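Local coordinates for increased recombination centers protein 6 (Saccharomyces cerevisiae, PDB 3UC9) that acts as a clathrin coat accessory factor built on a Rossmann-type fold related to small G proteins, and is involved in gross chromosomal rearrangements and telomere healing, at residues E191-T195 against H196-N200; E97-R100 against N101-A104; E141-Q145 against D146-E150; E153-S156 against N157-N161; K82-P85 against V86-E90. One frame throughout, in Å; residues are numbered along the deposited sequence.

Contact 1 of 5, residues E191-T195 against H196-N200; sequences EIIDT and HDWLN
The indole of Trp198 reaches back to the end of the helix, where its CZ2 lies 3.8 Å from CG2 of Ile193 and the two side chains meet at a slant. Over one face of the indole, displaced toward its rim, stands the imidazole of His196, with CD2 3.8 Å above the ring plane. Trp198 CD2 in turn lies in the imidazole plane, so the histidine presents an edge. A chi1 of -179°, which sets CG of His196 opposite its own N, directs the ring there, and Phe133 meets the same imidazole edge-to-face. His196 N donates to Ile193 O over 3.3 Å, from well above the carbonyl plane. Two residues earlier, Glu191 O accepts from Thr195 N (2.9 Å) and from Thr195 OG1 (2.8 Å), the donors arriving from opposite faces of the carbonyl plane. Outside the segments, Tyr70 OH bonds both Trp198 NE1 and Asp194 O, while Asp194 OD1 takes Trp65 NE1 and Asn67 ND2. The chain thus leaves the helix with the carbonyls of Glu191, Ile193 and Asp194 supplied by backbone and hydroxyl donors, and the buried indole N-H is satisfied although its ring is packed among apolar groups.

Contact 2 of 5, residues E97-R100 against N101-A104; sequences EPLR and NVMA
Asn101 N makes an i to i+4 hydrogen bond to Glu97 O (3.0 Å), approaching almost in line with the carbonyl. Two tighter turns follow, Val102 N to Leu99 O and Met103 N to Arg100 O, both 3.2 Å long and both with the donor some 60° out of the carbonyl plane. Pro98 O takes only weak bonds, from Asn101 N and Val102 N.

Apolar contact centres on Leu99 CD1, which lies 4.1 Å from Met103 SD and, more loosely, 4.5 Å from Val102 CG2. Bends at chi2 and chi3 fold the thioether back toward the helix end. Separately, two carbons approach a carbonyl oxygen: Met103 CG and Val102 CG2 each sit 3.2 Å from Leu99 O.

Among the polar side chains, Glu97 and Asn101 run side by side, CG to OD1 3.7 Å, with carboxylate and amide planes 69° apart. Arg100 bends at chi3 and lays one guanidinium face over CA of Glu97, while its NE bonds Ala127 O and its NH1 bonds Phe91 O and Thr93 O. Three backbone carbonyls from elsewhere in the chain thus hold the guanidinium of the buried Arg100, which would offset part of the cost of burying its charge, and the helix unwinds through bonds of i to i+3 type into strand 103-110.

Contact 3 of 5, residues E141-Q145 against D146-E150; sequences EEVEQ and DEIDE
Gln145 and Asp149, one helical turn apart, are joined side chain to side chain: NE2 donates to OD1 over 3.0 Å and nearly straight (171°). The glutamine leaves its backbone with CG opposite N, and a bend at chi2 (60°) then swings the amide along the helix. The acceptor lies close to the amide plane, but the donor meets Asp149 OD1 from above the carboxylate, the two planes being 57° apart. In Asp149, CG lies beside the backbone N, which brings the carboxylate back to the glutamine amide; Asp149 N itself donates to Gln145 O at 2.7 Å. The amide also rests on Ile148, with NE2 3.5 Å from CG2.

Val143, ahead of the helix, touches with CG1 both Ile148 CD1 (3.8 Å) and Glu147 CD (3.8 Å), each pair crossing near a right angle. Glu147 is extended, which carries OE1 to a water (2.6 Å) that also accepts from Glu144 N; Arg113 forms a salt bridge with the same oxygen. Ile148 N and Glu147 N bond Glu144 O only weakly. With Glu144 at the N-cap position, this is the entry to helix 145-155, which links parallel strands 133-138 and 163-167 as the helix of a beta-alpha-beta crossover in a Rossmann-like sheet.

Contact 4 of 5, residues E153-S156 against N157-N161; sequences EIWS and NAFTN
Trp155, Ser156 and Asn157 carry the chain out of its helix, and a type I beta turn from Trp155 to Ala158 reverses it. The turn is closed by Ala158 N, which donates to Trp155 O over 3.3 Å, nearly straight (167°) but from high above the carbonyl plane.

Trp155 does most of the apolar work. Its six-membered ring lies beside the Phe159 phenyl, both side chains pointing the same way, and the rings meet rim to rim, CZ3 to CE2 at 4.1 Å. Ala158 CB approaches the same indole at CE3, also 4.1 Å away. Ile154 CG2, from the preceding residue, lies over one face of the indole near its rim. Asn157 folds its CG between its own N and carbonyl carbon (chi1 40°), which turns the amide back over the helix end and brings OD1 to 3.8 Å from Glu153 O, a van der Waals approach of two oxygens and not a bond. Ser156 packs against the next residue through CB, 3.4 Å from Asn157 N, while its OG bonds Ile163 O.

A water bridges the loop, accepting from Phe159 N (2.9 Å) and lying within hydrogen-bonding distance of Trp155 O and Asn161 O.

This loop links helix 145-155 to strand 163-167. Helix 121-127 lies against it, with Leu121 touching Trp155 and Met125 and Ile126 touching Phe159. Asn161 ties the loop to the segment just before strand 133-138 through Arg130, His129 and Thr132.

Contact 5 of 5, residues K82-P85 against V86-E90; sequences KDIP and VWVEE. Unlike the reference sequence in segment 82-85: Asp83 (reference Glu).
Val88 N donates to Ile84 O over 2.8 Å, the shortest of three i to i+4 bonds that start this helix. Glu89 N to Pro85 O follows at 2.9 Å, its donor tilted 24° from the carbonyl plane, and Trp87 N to Asp83 O at 3.2 Å. The first and last of these approach nearly in line with their carbonyls. Asp83 occupies the N-cap position, but its side chain makes no capping bond; its backbone oxygen accepts the first i to i+4 bond, from Trp87 N. Pro85, having no N-H to donate, sits in the first turn, where a helix requires none.

The side chains pack outward from this backbone. Asp83 uses its CB, 3.8 Å from CG2 of Val86. The valine turns that methyl toward the cap by setting CG1 opposite its backbone N (chi1 174°), leaving CG2 beside N. Further along, CG2 of Ile84 meets CG2 of Val88 at 4.0 Å, and the same Val88 methyl lies 3.4 Å from Ile84 O. Leu120 touches Ile84, Pro85 and Val88. Trp87 points its indole inward against Leu31 and Leu33 of strand 29-35, its NE1 bonding Asp79 OD2 and its ring stacking on Phe91.

This is an ordinary helix N-terminus with proline in the first turn, opening helix 84-91, which packs on strand 29-35 of the central sheet. Its place after the third strand, 71-81, is consistent with that of the corresponding helix in small G proteins.

In the fold
All five contacts lie where helices begin or end around a sheet ordered 2-3-1-4-5-6, the order found in small G proteins. Contacts 1 and 2 touch directly: His196 CE1 lies 3.2 Å from Ala104 O, and Trp198 CZ3 lies 3.7 Å from Ala104 CB, which brings the loop after helix 185-195 against the start of strand 103-110. Contacts 3 and 4 are the two ends of helix 145-155, their centres about 17 Å apart. Contact 5 precedes contact 2 in the chain, with nearest atoms about 6 Å apart, and its centre lies about 26 Å from that of contact 1, across the chain's centre.

Contact 1 of 5, residues E191-T195 against H196-N200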
# COMPACT_ATOMS: atom_id res chain seq x y z
N GLU A 191 7.95 -7.44 3.78
CA GLU A 191 9.32 -7.04 3.48
C GLU A 191 9.42 -5.59 3.00
O GLU A 191 10.37 -4.87 3.33
CB GLU A 191 9.92 -7.95 2.41
CG GLU A 191 11.38 -7.69 2.10
CD GLU A 191 11.99 -8.72 1.17
OE1 GLU A 191 11.38 -9.01 0.11
OE2 GLU A 191 13.08 -9.22 1.48
N ILE A 192 8.45 -5.18 2.19
CA ILE A 192 8.41 -3.81 1.70
C ILE A 192 8.26 -2.85 2.88
O ILE A 192 8.95 -1.83 2.95
CB ILE A 192 7.29 -3.62 0.67
CG1 ILE A 192 7.65 -4.35 -0.63
CG2 ILE A 192 7.05 -2.15 0.40
CD1 ILE A 192 6.53 -4.34 -1.69
N ILE A 193 7.42 -3.19 3.84
CA ILE A 193 7.23 -2.33 5.00
C ILE A 193 8.48 -2.36 5.89
O ILE A 193 8.94 -1.32 6.35
CB ILE A 193 5.96 -2.73 5.78
CG1 ILE A 193 4.74 -2.56 4.87
CG2 ILE A 193 5.80 -1.85 7.05
CD1 ILE A 193 3.43 -3.06 5.45
N ASP A 194 9.04 -3.55 6.11
CA ASP A 194 10.26 -3.70 6.89
C ASP A 194 11.43 -2.88 6.36
O ASP A 194 12.19 -2.32 7.14
CB ASP A 194 10.72 -5.17 6.90
CG ASP A 194 9.93 -6.04 7.84
OD1 ASP A 194 9.18 -5.53 8.70
OD2 ASP A 194 10.09 -7.28 7.73
N THR A 195 11.57 -2.81 5.04
CA THR A 195 12.74 -2.17 4.43
C THR A 195 12.49 -0.69 4.10
O THR A 195 13.39 -0.01 3.61
CB THR A 195 13.22 -2.95 3.17
OG1 THR A 195 12.19 -3.00 2.19
CG2 THR A 195 13.64 -4.38 3.55
N HIS A 196 11.28 -0.21 4.38
CA HIS A 196 10.91 1.20 4.19
C HIS A 196 11.74 2.15 5.06
O HIS A 196 12.02 1.84 6.22
CB HIS A 196 9.41 1.40 4.49
CG HIS A 196 8.93 2.81 4.29
ND1 HIS A 196 8.78 3.38 3.05
CD2 HIS A 196 8.59 3.76 5.19
CE1 HIS A 196 8.35 4.63 3.20
NE2 HIS A 196 8.20 4.87 4.49
N ASP A 197 12.12 3.29 4.50
CA ASP A 197 12.74 4.36 5.29
C ASP A 197 11.66 5.21 5.92
O ASP A 197 11.00 5.99 5.24
CB ASP A 197 13.62 5.26 4.44
CG ASP A 197 15.00 4.66 4.18
OD1 ASP A 197 15.38 3.70 4.89
OD2 ASP A 197 15.69 5.19 3.29
N TRP A 198 11.49 5.09 7.23
CA TRP A 198 10.45 5.82 7.94
C TRP A 198 10.89 7.25 8.22
O TRP A 198 11.60 7.54 9.18
CB TRP A 198 10.12 5.10 9.25
CG TRP A 198 9.47 3.76 9.02
CD1 TRP A 198 10.09 2.57 8.81
CD2 TRP A 198 8.06 3.49 8.98
NE1 TRP A 198 9.16 1.57 8.65
CE2 TRP A 198 7.91 2.11 8.75
CE3 TRP A 198 6.92 4.29 9.13
CZ2 TRP A 198 6.66 1.50 8.66
CZ3 TRP A 198 5.68 3.69 9.04
CH2 TRP A 198 5.56 2.30 8.80
N LEU A 199 10.45 8.15 7.35
CA LEU A 199 10.94 9.52 7.32
C LEU A 199 10.46 10.35 8.52
O LEU A 199 9.24 10.50 8.75
CB LEU A 199 10.50 10.18 6.01
CG LEU A 199 10.87 11.64 5.74
CD1 LEU A 199 12.39 11.87 5.69
CD2 LEU A 199 10.23 12.03 4.44
N ASN A 200 11.42 10.89 9.26
CA ASN A 200 11.17 11.68 10.46
C ASN A 200 10.29 10.96 11.50
O ASN A 200 9.49 11.59 12.20
CB ASN A 200 10.60 13.05 10.07
CG ASN A 200 11.57 13.86 9.22
OD1 ASN A 200 11.17 14.55 8.30
ND2 ASN A 200 12.85 13.76 9.53

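Contact 2 of 5, residues E97-R100 against N101-A104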
# COMPACT_ATOMS: atom_id res chain seq x y z
N GLU A 97 -2.62 17.79 0.01
CA GLU A 97 -1.15 17.74 -0.02
C GLU A 97 -0.54 17.41 1.35
O GLU A 97 0.33 16.54 1.45
CB GLU A 97 -0.56 19.04 -0.60
CG GLU A 97 0.92 18.95 -0.94
CD GLU A 97 1.37 20.05 -1.90
OE1 GLU A 97 0.51 20.75 -2.48
OE2 GLU A 97 2.60 20.20 -2.08
N PRO A 98 -0.99 18.08 2.42
CA PRO A 98 -0.49 17.70 3.74
C PRO A 98 -0.67 16.22 4.06
O PRO A 98 0.27 15.58 4.54
CB PRO A 98 -1.30 18.58 4.70
CG PRO A 98 -1.63 19.77 3.88
CD PRO A 98 -1.88 19.26 2.49
N LEU A 99 -1.85 15.67 3.77
CA LEU A 99 -2.11 14.25 3.97
C LEU A 99 -1.16 13.37 3.14
O LEU A 99 -0.59 12.40 3.65
CB LEU A 99 -3.58 13.93 3.63
CG LEU A 99 -4.03 12.47 3.65
CD1 LEU A 99 -3.84 11.87 5.03
CD2 LEU A 99 -5.49 12.39 3.22
N ARG A 100 -0.99 13.70 1.86
CA ARG A 100 -0.09 12.92 1.00
C ARG A 100 1.31 12.89 1.60
O ARG A 100 1.98 11.86 1.61
CB ARG A 100 -0.05 13.49 -0.41
CG ARG A 100 -1.37 13.30 -1.16
CD ARG A 100 -1.20 13.41 -2.69
NE ARG A 100 -0.59 14.67 -3.11
CZ ARG A 100 -1.22 15.84 -3.20
NH1 ARG A 100 -2.50 15.97 -2.88
NH2 ARG A 100 -0.53 16.91 -3.60
N ASN A 101 1.74 14.02 2.16
CA ASN A 101 3.11 14.12 2.65
C ASN A 101 3.41 13.32 3.93
O ASN A 101 4.58 13.07 4.24
CB ASN A 101 3.53 15.60 2.77
CG ASN A 101 3.78 16.25 1.40
OD1 ASN A 101 3.57 17.46 1.23
ND2 ASN A 101 4.23 15.46 0.43
N VAL A 102 2.37 12.88 4.65
CA VAL A 102 2.59 12.04 5.83
C VAL A 102 2.38 10.55 5.57
O VAL A 102 2.55 9.73 6.47
CB VAL A 102 1.76 12.49 7.04
CG1 VAL A 102 2.19 13.88 7.48
CG2 VAL A 102 0.26 12.42 6.76
N MET A 103 2.11 10.18 4.31
CA MET A 103 1.95 8.77 3.95
C MET A 103 3.28 8.02 3.81
O MET A 103 4.07 8.28 2.90
CB MET A 103 1.17 8.65 2.63
CG MET A 103 -0.18 9.35 2.63
SD MET A 103 -1.24 8.91 4.04
CE MET A 103 -1.21 7.20 3.90
N ALA A 104 3.53 7.10 4.73
CA ALA A 104 4.63 6.15 4.60
C ALA A 104 4.33 5.20 3.44
O ALA A 104 5.23 4.85 2.66
CB ALA A 104 4.82 5.36 5.89

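Contact 3 of 5, residues E141-Q145 against D146-E150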
# COMPACT_ATOMS: atom_id res chain seq x y z
N GLU A 141 -8.26 -13.97 -8.75
CA GLU A 141 -7.48 -15.21 -8.73
C GLU A 141 -7.12 -15.74 -10.13
O GLU A 141 -6.32 -16.67 -10.24
CB GLU A 141 -8.22 -16.27 -7.91
CG GLU A 141 -8.54 -15.80 -6.48
CD GLU A 141 -8.86 -16.92 -5.50
OE1 GLU A 141 -9.09 -18.06 -5.95
OE2 GLU A 141 -8.88 -16.65 -4.27
N GLU A 142 -7.70 -15.15 -11.18
CA GLU A 142 -7.38 -15.55 -12.56
C GLU A 142 -6.09 -14.90 -13.08
O GLU A 142 -5.58 -15.32 -14.12
CB GLU A 142 -8.55 -15.20 -13.50
CG GLU A 142 -8.57 -16.01 -14.80
CD GLU A 142 -9.63 -15.52 -15.79
OE1 GLU A 142 -10.80 -15.32 -15.37
OE2 GLU A 142 -9.29 -15.34 -16.98
N VAL A 143 -5.58 -13.89 -12.38
CA VAL A 143 -4.35 -13.22 -12.79
C VAL A 143 -3.15 -14.05 -12.36
O VAL A 143 -2.99 -14.36 -11.17
CB VAL A 143 -4.23 -11.80 -12.18
CG1 VAL A 143 -2.91 -11.15 -12.55
CG2 VAL A 143 -5.41 -10.93 -12.62
N GLU A 144 -2.31 -14.44 -13.31
CA GLU A 144 -1.13 -15.25 -13.03
C GLU A 144 0.04 -14.34 -12.71
O GLU A 144 0.03 -13.16 -13.02
CB GLU A 144 -0.79 -16.15 -14.21
CG GLU A 144 -1.90 -17.10 -14.62
CD GLU A 144 -2.11 -18.26 -13.66
OE1 GLU A 144 -1.37 -18.37 -12.65
OE2 GLU A 144 -3.02 -19.07 -13.92
N GLN A 145 1.07 -14.92 -12.11
CA GLN A 145 2.24 -14.14 -11.71
C GLN A 145 2.95 -13.48 -12.90
O GLN A 145 3.51 -12.40 -12.75
CB GLN A 145 3.22 -15.00 -10.92
CG GLN A 145 4.37 -14.21 -10.27
CD GLN A 145 3.88 -13.17 -9.29
OE1 GLN A 145 2.96 -13.40 -8.52
NE2 GLN A 145 4.51 -12.00 -9.31
N ASP A 146 2.93 -14.11 -14.07
CA ASP A 146 3.56 -13.50 -15.25
C ASP A 146 2.94 -12.14 -15.59
O ASP A 146 3.65 -11.22 -16.00
CB ASP A 146 3.46 -14.43 -16.48
CG ASP A 146 4.35 -15.66 -16.36
OD1 ASP A 146 5.14 -15.76 -15.39
OD2 ASP A 146 4.28 -16.53 -17.25
N GLU A 147 1.64 -12.01 -15.40
CA GLU A 147 0.94 -10.75 -15.66
C GLU A 147 1.35 -9.68 -14.66
O GLU A 147 1.59 -8.52 -15.04
CB GLU A 147 -0.58 -10.98 -15.62
CG GLU A 147 -1.41 -9.78 -16.07
CD GLU A 147 -2.88 -10.13 -16.26
OE1 GLU A 147 -3.20 -11.28 -16.62
OE2 GLU A 147 -3.73 -9.23 -16.06
N ILE A 148 1.44 -10.06 -13.38
CA ILE A 148 1.94 -9.20 -12.32
C ILE A 148 3.39 -8.79 -12.59
O ILE A 148 3.75 -7.62 -12.48
CB ILE A 148 1.88 -9.93 -10.95
CG1 ILE A 148 0.42 -10.22 -10.53
CG2 ILE A 148 2.62 -9.15 -9.88
CD1 ILE A 148 -0.50 -8.99 -10.50
N ASP A 149 4.22 -9.77 -12.96
CA ASP A 149 5.63 -9.53 -13.27
C ASP A 149 5.81 -8.46 -14.35
O ASP A 149 6.71 -7.62 -14.23
CB ASP A 149 6.33 -10.82 -13.73
CG ASP A 149 6.58 -11.82 -12.61
OD1 ASP A 149 6.52 -11.47 -11.41
OD2 ASP A 149 6.86 -12.99 -12.95
N GLU A 150 4.97 -8.49 -15.38
CA GLU A 150 5.05 -7.52 -16.47
C GLU A 150 4.72 -6.11 -15.98
O GLU A 150 5.39 -5.16 -16.35
CB GLU A 150 4.11 -7.91 -17.62
CG GLU A 150 4.65 -9.05 -18.49
CD GLU A 150 3.90 -9.20 -19.81
OE1 GLU A 150 3.41 -8.18 -20.35
OE2 GLU A 150 3.82 -10.34 -20.32
O HOH W 1 -2.74 -13.81 -16.16

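Contact 4 of 5, residues E153-S156 against N157-N161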
# COMPACT_ATOMS: atom_id res chain seq x y z
N GLU A 153 7.75 -4.90 -13.99
CA GLU A 153 8.81 -4.48 -14.90
C GLU A 153 8.59 -3.03 -15.36
O GLU A 153 9.55 -2.27 -15.48
CB GLU A 153 8.87 -5.43 -16.10
CG GLU A 153 10.05 -5.21 -17.05
CD GLU A 153 11.41 -5.46 -16.41
OE1 GLU A 153 11.48 -5.99 -15.27
OE2 GLU A 153 12.42 -5.12 -17.05
N ILE A 154 7.34 -2.67 -15.60
CA ILE A 154 7.00 -1.29 -15.98
C ILE A 154 7.16 -0.29 -14.82
O ILE A 154 7.78 0.76 -14.99
CB ILE A 154 5.55 -1.20 -16.52
CG1 ILE A 154 5.40 -2.03 -17.80
CG2 ILE A 154 5.16 0.25 -16.81
CD1 ILE A 154 3.95 -2.24 -18.22
N TRP A 155 6.63 -0.62 -13.64
CA TRP A 155 6.43 0.38 -12.58
C TRP A 155 7.44 0.35 -11.43
O TRP A 155 7.57 1.34 -10.71
CB TRP A 155 5.01 0.26 -12.01
CG TRP A 155 3.96 0.65 -13.01
CD1 TRP A 155 3.19 -0.19 -13.77
CD2 TRP A 155 3.60 1.98 -13.39
NE1 TRP A 155 2.37 0.54 -14.59
CE2 TRP A 155 2.60 1.87 -14.38
CE3 TRP A 155 4.03 3.25 -12.99
CZ2 TRP A 155 2.01 2.99 -14.98
CZ3 TRP A 155 3.45 4.36 -13.59
CH2 TRP A 155 2.45 4.23 -14.57
N SER A 156 8.15 -0.76 -11.24
CA SER A 156 8.99 -0.91 -10.04
C SER A 156 10.21 0.02 -10.00
O SER A 156 10.78 0.24 -8.94
CB SER A 156 9.42 -2.37 -9.86
OG SER A 156 8.29 -3.14 -9.48
N ASN A 157 10.61 0.56 -11.15
CA ASN A 157 11.70 1.54 -11.20
C ASN A 157 11.31 2.85 -11.90
O ASN A 157 12.18 3.63 -12.28
CB ASN A 157 12.94 0.91 -11.86
CG ASN A 157 12.58 0.02 -13.03
OD1 ASN A 157 11.74 0.38 -13.87
ND2 ASN A 157 13.21 -1.15 -13.10
N ALA A 158 10.01 3.08 -12.04
CA ALA A 158 9.49 4.26 -12.74
C ALA A 158 9.65 5.55 -11.93
O ALA A 158 9.75 6.65 -12.50
CB ALA A 158 8.01 4.05 -13.11
N PHE A 159 9.67 5.41 -10.60
CA PHE A 159 9.74 6.54 -9.69
C PHE A 159 10.73 6.28 -8.55
O PHE A 159 11.20 5.15 -8.35
CB PHE A 159 8.35 6.85 -9.10
CG PHE A 159 7.39 7.48 -10.08
CD1 PHE A 159 7.29 8.86 -10.17
CD2 PHE A 159 6.58 6.70 -10.88
CE1 PHE A 159 6.41 9.45 -11.06
CE2 PHE A 159 5.70 7.28 -11.78
CZ PHE A 159 5.62 8.66 -11.87
N THR A 160 11.05 7.31 -7.78
CA THR A 160 11.81 7.13 -6.54
C THR A 160 11.12 6.09 -5.64
O THR A 160 11.77 5.30 -4.95
CB THR A 160 11.93 8.46 -5.75
OG1 THR A 160 10.63 9.04 -5.61
CG2 THR A 160 12.86 9.45 -6.45
N ASN A 161 9.79 6.11 -5.65
CA ASN A 161 8.97 5.27 -4.77
C ASN A 161 9.10 3.78 -5.05
O ASN A 161 9.30 3.37 -6.20
CB ASN A 161 7.49 5.61 -4.96
CG ASN A 161 7.22 7.08 -4.89
OD1 ASN A 161 7.56 7.84 -5.80
ND2 ASN A 161 6.57 7.49 -3.83
O HOH W 2 8.76 3.17 -8.98

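Contact 5 of 5, residues K82-P85 against V86-E90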
# COMPACT_ATOMS: atom_id res chain seq x y z
N LYS A 82 -16.29 4.06 -3.99
CA LYS A 82 -17.10 3.42 -5.03
C LYS A 82 -16.30 3.27 -6.32
O LYS A 82 -16.41 2.24 -7.00
CB LYS A 82 -18.38 4.22 -5.31
CG LYS A 82 -19.33 3.51 -6.28
CD LYS A 82 -20.51 4.41 -6.67
CE LYS A 82 -21.11 4.03 -8.03
NZ LYS A 82 -21.58 2.62 -8.10
N ASP A 83 -15.51 4.29 -6.64
CA ASP A 83 -14.73 4.33 -7.88
C ASP A 83 -13.31 4.83 -7.57
O ASP A 83 -13.13 5.94 -7.05
CB ASP A 83 -15.38 5.29 -8.88
CG ASP A 83 -16.77 4.86 -9.30
OD1 ASP A 83 -16.90 3.83 -10.00
OD2 ASP A 83 -17.74 5.55 -8.92
N ILE A 84 -12.31 4.01 -7.87
CA ILE A 84 -10.91 4.37 -7.59
C ILE A 84 -10.52 5.73 -8.20
O ILE A 84 -9.97 6.58 -7.50
CB ILE A 84 -9.91 3.28 -8.06
CG1 ILE A 84 -10.13 1.96 -7.31
CG2 ILE A 84 -8.47 3.76 -7.89
CD1 ILE A 84 -10.02 2.05 -5.82
N PRO A 85 -10.82 5.94 -9.50
CA PRO A 85 -10.43 7.22 -10.10
C PRO A 85 -11.01 8.46 -9.38
O PRO A 85 -10.31 9.46 -9.26
CB PRO A 85 -10.97 7.11 -11.53
CG PRO A 85 -10.96 5.66 -11.80
CD PRO A 85 -11.38 5.02 -10.51
N VAL A 86 -12.25 8.38 -8.91
CA VAL A 86 -12.86 9.48 -8.17
C VAL A 86 -12.08 9.73 -6.87
O VAL A 86 -11.82 10.87 -6.50
CB VAL A 86 -14.35 9.21 -7.85
CG1 VAL A 86 -14.92 10.30 -6.95
CG2 VAL A 86 -15.16 9.09 -9.15
N TRP A 87 -11.71 8.66 -6.18
CA TRP A 87 -10.90 8.77 -4.98
C TRP A 87 -9.52 9.39 -5.27
O TRP A 87 -9.07 10.28 -4.55
CB TRP A 87 -10.75 7.40 -4.33
CG TRP A 87 -10.06 7.45 -3.02
CD1 TRP A 87 -10.64 7.58 -1.79
CD2 TRP A 87 -8.65 7.40 -2.80
NE1 TRP A 87 -9.67 7.61 -0.81
CE2 TRP A 87 -8.44 7.50 -1.41
CE3 TRP A 87 -7.55 7.26 -3.64
CZ2 TRP A 87 -7.17 7.47 -0.84
CZ3 TRP A 87 -6.28 7.25 -3.08
CH2 TRP A 87 -6.11 7.34 -1.70
N VAL A 88 -8.89 8.94 -6.35
CA VAL A 88 -7.59 9.48 -6.77
C VAL A 88 -7.69 10.99 -7.08
O VAL A 88 -6.83 11.77 -6.67
CB VAL A 88 -7.04 8.73 -7.99
CG1 VAL A 88 -5.85 9.48 -8.62
CG2 VAL A 88 -6.65 7.30 -7.59
N GLU A 89 -8.76 11.38 -7.76
CA GLU A 89 -8.95 12.79 -8.08
C GLU A 89 -8.96 13.64 -6.81
O GLU A 89 -8.33 14.69 -6.76
CB GLU A 89 -10.22 13.03 -8.88
CG GLU A 89 -10.43 14.51 -9.16
CD GLU A 89 -11.42 14.75 -10.26
OE1 GLU A 89 -12.53 14.19 -10.20
OE2 GLU A 89 -11.07 15.52 -11.19
N GLU A 90 -9.66 13.18 -5.78
CA GLU A 90 -9.74 13.90 -4.50
C GLU A 90 -8.40 13.88 -3.76
O GLU A 90 -7.98 14.87 -3.14
CB GLU A 90 -10.85 13.29 -3.63
CG GLU A 90 -12.26 13.43 -4.22
CD GLU A 90 -13.31 12.54 -3.54
OE1 GLU A 90 -12.95 11.59 -2.81
OE2 GLU A 90 -14.52 12.80 -3.75